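PDB 5VIP: MdcE from Pseudomonas aeruginosa, which probably serves as the gamma subunit of a biotin-independent malonate decarboxylase and may have transferase activity. Local coordinates for residues R59-V64 with A89-A94; R105-I110 with H146-L151. One frame throughout, in Å; residues are numbered along the deposited sequence.

Contact 1 of 2, residues R59-V64 with A89-A94; sequences RFLAVV and AAVDEA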
ATOM      1  N   ARG A  59       6.392 -17.589  11.157  1.00 24.01           N
ATOM      2  CA  ARG A  59       4.978 -17.399  11.441  1.00 22.67           C
ATOM      3  C   ARG A  59       4.222 -17.325  10.118  1.00 24.68           C
ATOM      4  O   ARG A  59       4.544 -16.502   9.255  1.00 23.49           O
ATOM      5  CB  ARG A  59       4.753 -16.137  12.290  1.00 22.55           C
ATOM      6  CG  ARG A  59       3.296 -15.690  12.403  1.00 19.70           C
ATOM      7  CD  ARG A  59       3.145 -14.578  13.454  1.00 23.83           C
ATOM      8  NE  ARG A  59       3.230 -15.115  14.813  1.00 24.40           N
ATOM      9  CZ  ARG A  59       2.785 -14.499  15.909  1.00 29.41           C
ATOM     10  NH1 ARG A  59       2.220 -13.295  15.828  1.00 24.30           N
ATOM     11  NH2 ARG A  59       2.899 -15.095  17.093  1.00 24.63           N
ATOM     12  N   PHE A  60       3.246 -18.215   9.950  1.00 24.63           N
ATOM     13  CA  PHE A  60       2.380 -18.225   8.771  1.00 23.45           C
ATOM     14  C   PHE A  60       1.201 -17.276   8.979  1.00 23.82           C
ATOM     15  O   PHE A  60       0.609 -17.237  10.055  1.00 21.30           O
ATOM     16  CB  PHE A  60       1.842 -19.638   8.480  1.00 24.08           C
ATOM     17  CG  PHE A  60       2.894 -20.635   8.044  1.00 23.82           C
ATOM     18  CD1 PHE A  60       3.205 -20.798   6.699  1.00 26.39           C
ATOM     19  CD2 PHE A  60       3.544 -21.433   8.977  1.00 30.16           C
ATOM     20  CE1 PHE A  60       4.157 -21.727   6.294  1.00 27.11           C
ATOM     21  CE2 PHE A  60       4.500 -22.362   8.578  1.00 26.48           C
ATOM     22  CZ  PHE A  60       4.804 -22.507   7.237  1.00 25.30           C
ATOM     23  N   LEU A  61       0.844 -16.526   7.943  1.00 17.56           N
ATOM     24  CA  LEU A  61      -0.318 -15.649   8.017  1.00 17.66           C
ATOM     25  C   LEU A  61      -1.129 -15.776   6.755  1.00 17.40           C
ATOM     26  O   LEU A  61      -0.592 -15.691   5.663  1.00 18.79           O
ATOM     27  CB  LEU A  61       0.085 -14.178   8.208  1.00 18.85           C
ATOM     28  CG  LEU A  61       0.922 -13.824   9.430  1.00 22.28           C
ATOM     29  CD1 LEU A  61       2.368 -13.626   9.013  1.00 24.67           C
ATOM     30  CD2 LEU A  61       0.372 -12.568  10.076  1.00 23.57           C
ATOM     31  N   ALA A  62      -2.429 -15.949   6.915  1.00 18.06           N
ATOM     32  CA  ALA A  62      -3.325 -16.041   5.785  1.00 18.44           C
ATOM     33  C   ALA A  62      -4.633 -15.339   6.100  1.00 22.83           C
ATOM     34  O   ALA A  62      -5.185 -15.477   7.198  1.00 23.62           O
ATOM     35  CB  ALA A  62      -3.583 -17.517   5.420  1.00 19.20           C
ATOM     36  N   VAL A  63      -5.127 -14.585   5.130  1.00 17.99           N
ATOM     37  CA  VAL A  63      -6.495 -14.109   5.176  1.00 20.45           C
ATOM     38  C   VAL A  63      -7.379 -15.153   4.499  1.00 19.88           C
ATOM     39  O   VAL A  63      -7.043 -15.641   3.420  1.00 22.20           O
ATOM     40  CB  VAL A  63      -6.635 -12.762   4.481  1.00 20.04           C
ATOM     41  CG1 VAL A  63      -8.087 -12.296   4.521  1.00 20.02           C
ATOM     42  CG2 VAL A  63      -5.712 -11.741   5.145  1.00 19.26           C
ATOM     43  N   VAL A  64      -8.494 -15.513   5.131  1.00 21.84           N
ATOM     44  CA  VAL A  64      -9.373 -16.556   4.589  1.00 21.05           C
ATOM     45  C   VAL A  64     -10.835 -16.142   4.740  1.00 23.73           C
ATOM     46  O   VAL A  64     -11.151 -15.271   5.553  1.00 24.69           O
ATOM     47  CB  VAL A  64      -9.147 -17.911   5.307  1.00 21.32           C
ATOM     48  CG1 VAL A  64      -7.687 -18.369   5.165  1.00 21.43           C
ATOM     49  CG2 VAL A  64      -9.534 -17.783   6.775  1.00 23.26           C
ATOM     50  N   ALA A  89      -1.877  -6.227  13.955  1.00 19.15           N
ATOM     51  CA  ALA A  89      -1.707  -6.699  15.324  1.00 18.12           C
ATOM     52  C   ALA A  89      -0.869  -7.981  15.390  1.00 23.65           C
ATOM     53  O   ALA A  89       0.036  -8.087  16.226  1.00 21.85           O
ATOM     54  CB  ALA A  89      -3.081  -6.915  15.979  1.00 18.84           C
ATOM     55  N   ALA A  90      -1.163  -8.944  14.510  1.00 20.89           N
ATOM     56  CA  ALA A  90      -0.441 -10.219  14.508  1.00 20.95           C
ATOM     57  C   ALA A  90       1.017 -10.037  14.091  1.00 24.20           C
ATOM     58  O   ALA A  90       1.915 -10.675  14.637  1.00 21.17           O
ATOM     59  CB  ALA A  90      -1.134 -11.233  13.592  1.00 22.61           C
ATOM     60  N   VAL A  91       1.264  -9.160  13.125  1.00 19.42           N
ATOM     61  CA  VAL A  91       2.637  -8.898  12.721  1.00 18.98           C
ATOM     62  C   VAL A  91       3.385  -8.122  13.804  1.00 23.24           C
ATOM     63  O   VAL A  91       4.522  -8.460  14.153  1.00 21.64           O
ATOM     64  CB  VAL A  91       2.688  -8.140  11.381  1.00 18.56           C
ATOM     65  CG1 VAL A  91       4.105  -7.672  11.086  1.00 20.03           C
ATOM     66  CG2 VAL A  91       2.166  -9.060  10.247  1.00 19.40           C
ATOM     67  N   ASP A  92       2.749  -7.096  14.363  1.00 21.19           N
ATOM     68  CA  ASP A  92       3.412  -6.330  15.414  1.00 26.12           C
ATOM     69  C   ASP A  92       3.699  -7.198  16.647  1.00 26.07           C
ATOM     70  O   ASP A  92       4.684  -6.976  17.351  1.00 25.18           O
ATOM     71  CB  ASP A  92       2.578  -5.112  15.814  1.00 25.71           C
ATOM     72  CG  ASP A  92       3.433  -3.976  16.329  1.00 42.43           C
ATOM     73  OD1 ASP A  92       4.227  -3.427  15.536  1.00 42.47           O
ATOM     74  OD2 ASP A  92       3.328  -3.642  17.531  1.00 50.66           O
ATOM     75  N   GLU A  93       2.837  -8.181  16.899  1.00 26.41           N
ATOM     76  CA  GLU A  93       3.048  -9.114  18.007  1.00 25.87           C
ATOM     77  C   GLU A  93       4.377  -9.851  17.837  1.00 27.10           C
ATOM     78  O   GLU A  93       5.169  -9.930  18.767  1.00 29.78           O
ATOM     79  CB  GLU A  93       1.893 -10.117  18.110  1.00 24.74           C
ATOM     80  CG  GLU A  93       2.134 -11.198  19.164  1.00 31.20           C
ATOM     81  CD  GLU A  93       1.036 -12.256  19.215  1.00 36.37           C
ATOM     82  OE1 GLU A  93       0.618 -12.760  18.148  1.00 31.85           O
ATOM     83  OE2 GLU A  93       0.594 -12.589  20.336  1.00 38.10           O
ATOM     84  N   ALA A  94       4.620 -10.380  16.642  1.00 24.48           N
ATOM     85  CA  ALA A  94       5.874 -11.063  16.354  1.00 26.52           C
ATOM     86  C   ALA A  94       7.075 -10.117  16.432  1.00 28.33           C
ATOM     87  O   ALA A  94       8.126 -10.483  16.957  1.00 26.98           O
ATOM     88  CB  ALA A  94       5.811 -11.729  14.980  1.00 21.41           C
TER
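Arg59 and Leu61 reach from strand 59-63 to Ala90, Val91, Glu93 and Ala94 on helix 89-94, which runs almost exactly antiparallel to the strand (171°) with its axis 10.5 Å away. The long arm of Arg59, extended as far as CD and bent at chi3 (-75°), brings NH1 between two acceptors of the helix. Arg59 NH1 makes a salt bridge to Glu93 OE1 at 2.9 Å, meeting the anti side of the carboxylate from somewhat out of its plane; the guanidinium and carboxylate planes stand 71° apart. The same NH1 gives a weak, bent hydrogen bond to Ala90 O, also 2.9 Å, an oxygen that already takes a weak helical bond from Ala94 N. Ala94 CB lies over one guanidinium face, 4.0 Å from Arg59 NH1. Arg59 NE is held by Asp50, and Glu93 OE1 also pairs with Arg39, which probably helps balance the charges. Further along the strand, Leu61 CD2 packs against Val91 CG2 at 3.9 Å and Ala90 CB at 4.1 Å, the two longer side chains crossing at about a right angle. This is the strand-to-helix packing of a beta-alpha-beta crossover, in which helix 81-97 connects parallel neighbours 56-63 and 106-113.

Contact 2 of 2, residues R105-I110 with H146-L151; sequences RALLAI and HPLIGL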
ATOM      1  N   ARG A 105      11.796 -14.061  13.565  1.00 23.86           N
ATOM      2  CA  ARG A 105      11.042 -15.103  12.893  1.00 24.50           C
ATOM      3  C   ARG A 105      10.636 -14.660  11.490  1.00 26.66           C
ATOM      4  O   ARG A 105      10.395 -13.470  11.237  1.00 23.97           O
ATOM      5  CB  ARG A 105       9.810 -15.495  13.710  1.00 26.48           C
ATOM      6  CG  ARG A 105       8.614 -14.577  13.544  1.00 24.52           C
ATOM      7  CD  ARG A 105       7.577 -14.893  14.601  1.00 28.91           C
ATOM      8  NE  ARG A 105       8.086 -14.602  15.938  1.00 27.07           N
ATOM      9  CZ  ARG A 105       7.427 -14.858  17.060  1.00 27.76           C
ATOM     10  NH1 ARG A 105       6.229 -15.431  17.016  1.00 27.79           N
ATOM     11  NH2 ARG A 105       7.972 -14.548  18.226  1.00 28.34           N
ATOM     12  N   ALA A 106      10.587 -15.615  10.571  1.00 23.05           N
ATOM     13  CA  ALA A 106      10.162 -15.301   9.218  1.00 24.55           C
ATOM     14  C   ALA A 106       8.659 -15.092   9.222  1.00 23.05           C
ATOM     15  O   ALA A 106       7.933 -15.719   9.996  1.00 21.57           O
ATOM     16  CB  ALA A 106      10.559 -16.402   8.240  1.00 23.82           C
ATOM     17  N   LEU A 107       8.199 -14.181   8.372  1.00 21.30           N
ATOM     18  CA  LEU A 107       6.776 -13.973   8.178  1.00 21.67           C
ATOM     19  C   LEU A 107       6.435 -14.516   6.810  1.00 20.12           C
ATOM     20  O   LEU A 107       6.921 -14.013   5.794  1.00 19.00           O
ATOM     21  CB  LEU A 107       6.407 -12.489   8.299  1.00 20.72           C
ATOM     22  CG  LEU A 107       6.839 -11.840   9.620  1.00 25.58           C
ATOM     23  CD1 LEU A 107       6.514 -10.362   9.651  1.00 19.79           C
ATOM     24  CD2 LEU A 107       6.230 -12.564  10.826  1.00 20.90           C
ATOM     25  N   LEU A 108       5.618 -15.561   6.794  1.00 19.69           N
ATOM     26  CA  LEU A 108       5.244 -16.236   5.562  1.00 19.22           C
ATOM     27  C   LEU A 108       3.796 -15.920   5.239  1.00 19.74           C
ATOM     28  O   LEU A 108       2.874 -16.483   5.847  1.00 20.52           O
ATOM     29  CB  LEU A 108       5.454 -17.750   5.690  1.00 20.30           C
ATOM     30  CG  LEU A 108       6.850 -18.125   6.211  1.00 25.42           C
ATOM     31  CD1 LEU A 108       7.010 -19.643   6.392  1.00 31.00           C
ATOM     32  CD2 LEU A 108       7.921 -17.593   5.272  1.00 24.23           C
ATOM     33  N   ALA A 109       3.592 -14.997   4.306  1.00 18.08           N
ATOM     34  CA  ALA A 109       2.245 -14.594   3.953  1.00 18.92           C
ATOM     35  C   ALA A 109       1.715 -15.506   2.862  1.00 19.57           C
ATOM     36  O   ALA A 109       2.255 -15.558   1.761  1.00 19.93           O
ATOM     37  CB  ALA A 109       2.202 -13.128   3.502  1.00 15.86           C
ATOM     38  N   ILE A 110       0.656 -16.236   3.182  1.00 19.54           N
ATOM     39  CA  ILE A 110      -0.016 -17.047   2.200  1.00 17.01           C
ATOM     40  C   ILE A 110      -1.133 -16.213   1.604  1.00 18.45           C
ATOM     41  O   ILE A 110      -2.072 -15.813   2.299  1.00 20.08           O
ATOM     42  CB  ILE A 110      -0.579 -18.338   2.814  1.00 22.02           C
ATOM     43  CG1 ILE A 110       0.561 -19.160   3.420  1.00 21.12           C
ATOM     44  CG2 ILE A 110      -1.347 -19.115   1.772  1.00 20.45           C
ATOM     45  CD1 ILE A 110       0.090 -20.342   4.259  1.00 26.46           C
ATOM     46  N   HIS A 146      13.089  -9.076   9.924  1.00 22.64           N
ATOM     47  CA  HIS A 146      12.275 -10.270   9.709  1.00 24.36           C
ATOM     48  C   HIS A 146      12.236 -10.617   8.229  1.00 23.91           C
ATOM     49  O   HIS A 146      11.889  -9.771   7.403  1.00 21.41           O
ATOM     50  CB  HIS A 146      10.852 -10.078  10.226  1.00 21.29           C
ATOM     51  CG  HIS A 146      10.759  -9.965  11.714  1.00 25.24           C
ATOM     52  ND1 HIS A 146      10.398 -11.025  12.518  1.00 27.30           N
ATOM     53  CD2 HIS A 146      10.973  -8.915  12.544  1.00 24.87           C
ATOM     54  CE1 HIS A 146      10.394 -10.632  13.782  1.00 27.72           C
ATOM     55  NE2 HIS A 146      10.737  -9.356  13.824  1.00 25.25           N
ATOM     56  N   PRO A 147      12.610 -11.860   7.876  1.00 20.74           N
ATOM     57  CA  PRO A 147      12.412 -12.240   6.479  1.00 21.69           C
ATOM     58  C   PRO A 147      10.923 -12.339   6.183  1.00 22.63           C
ATOM     59  O   PRO A 147      10.203 -13.037   6.899  1.00 26.19           O
ATOM     60  CB  PRO A 147      13.103 -13.607   6.374  1.00 25.13           C
ATOM     61  CG  PRO A 147      14.057 -13.646   7.549  1.00 25.74           C
ATOM     62  CD  PRO A 147      13.367 -12.873   8.632  1.00 25.54           C
ATOM     63  N   LEU A 148      10.464 -11.622   5.162  1.00 18.48           N
ATOM     64  CA  LEU A 148       9.082 -11.737   4.706  1.00 19.67           C
ATOM     65  C   LEU A 148       9.039 -12.416   3.364  1.00 17.65           C
ATOM     66  O   LEU A 148       9.714 -11.986   2.424  1.00 21.82           O
ATOM     67  CB  LEU A 148       8.406 -10.377   4.555  1.00 20.10           C
ATOM     68  CG  LEU A 148       7.764  -9.660   5.724  1.00 22.64           C
ATOM     69  CD1 LEU A 148       8.813  -9.371   6.792  1.00 25.60           C
ATOM     70  CD2 LEU A 148       7.169  -8.361   5.173  1.00 18.74           C
ATOM     71  N   ILE A 149       8.220 -13.451   3.270  1.00 19.80           N
ATOM     72  CA  ILE A 149       8.019 -14.149   2.014  1.00 19.98           C
ATOM     73  C   ILE A 149       6.545 -14.178   1.699  1.00 19.28           C
ATOM     74  O   ILE A 149       5.723 -14.577   2.541  1.00 15.98           O
ATOM     75  CB  ILE A 149       8.573 -15.605   2.061  1.00 20.41           C
ATOM     76  CG1 ILE A 149      10.074 -15.590   2.370  1.00 20.42           C
ATOM     77  CG2 ILE A 149       8.325 -16.300   0.751  1.00 20.66           C
ATOM     78  CD1 ILE A 149      10.626 -16.925   2.821  1.00 26.00           C
ATOM     79  N   GLY A 150       6.202 -13.760   0.483  1.00 17.91           N
ATOM     80  CA  GLY A 150       4.821 -13.812   0.041  1.00 16.31           C
ATOM     81  C   GLY A 150       4.595 -15.015  -0.865  1.00 19.82           C
ATOM     82  O   GLY A 150       5.234 -15.127  -1.910  1.00 19.12           O
ATOM     83  N   LEU A 151       3.683 -15.905  -0.480  1.00 17.04           N
ATOM     84  CA  LEU A 151       3.384 -17.072  -1.302  1.00 19.49           C
ATOM     85  C   LEU A 151       2.022 -16.914  -1.963  1.00 17.09           C
ATOM     86  O   LEU A 151       0.992 -16.952  -1.299  1.00 19.20           O
ATOM     87  CB  LEU A 151       3.427 -18.349  -0.460  1.00 20.87           C
ATOM     88  CG  LEU A 151       3.092 -19.620  -1.244  1.00 19.98           C
ATOM     89  CD1 LEU A 151       4.168 -19.894  -2.293  1.00 21.00           C
ATOM     90  CD2 LEU A 151       2.919 -20.816  -0.313  1.00 19.91           C
TER
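Leu107 and Leu148 lie side by side on one face of a parallel strand pair, with CD1 to CD1 at 3.8 Å; Leu108 and Ile149 do the same on the other face, where Leu108 CD2 sits 3.7 Å from Ile149 CD1. The backbone is stitched by a regular ladder: Leu107 N to Pro147 O, Ile149 N to Leu107 O, Ala109 N to Ile149 O and Leu151 N to Ala109 O, the last 2.7 Å and nearly straight. Beyond this dense middle, side-chain pairing across the strands is lighter: Ala109, buried against Tyr138 and His164, faces Gly150, which has no side chain, and Ile110 and Leu151 sit level without a close side-chain contact. At the looser, solvent side, the partly exposed Arg105 runs alongside His146, its guanidinium salt-bridged to Asp98 and Asp50, and its carbonyl serves as well: His146 ND1 donates to a lone pair of Arg105 O at 2.8 Å, with the acceptor close to the ring plane; chi1 of -68° turns the ring edge to it. Leu107 and Leu148 are covered by helix 127-143, and Leu107 also meets Val91 of helix 81-97, while Ile110 packs on Phe60 of the adjoining strand 56-63.

Overall arrangement
The two contacts, centres about 9 Å apart, follow one another along the chain and share one sheet: helix 81-97 of contact 1 leads into strand 106-113 of contact 2, which is the sheet neighbour of strand 56-63. Arg59 N lies 2.7 Å from Ala106 O and Leu61 O 2.8 Å from Ile110 N, both probable hydrogen bonds joining the strands. Phe60 CE1 packs on Leu108 CD1 at 3.5 Å, and Ala94 CB touches Arg105 CD at 3.6 Å, so the helix reaches both contacts. Asp50 pairs with Arg59 and Arg105 alike, which probably offsets the closeness of their like-charged guanidinium groups. The successive strand-helix-strand units are consistent with a crotonase-like core.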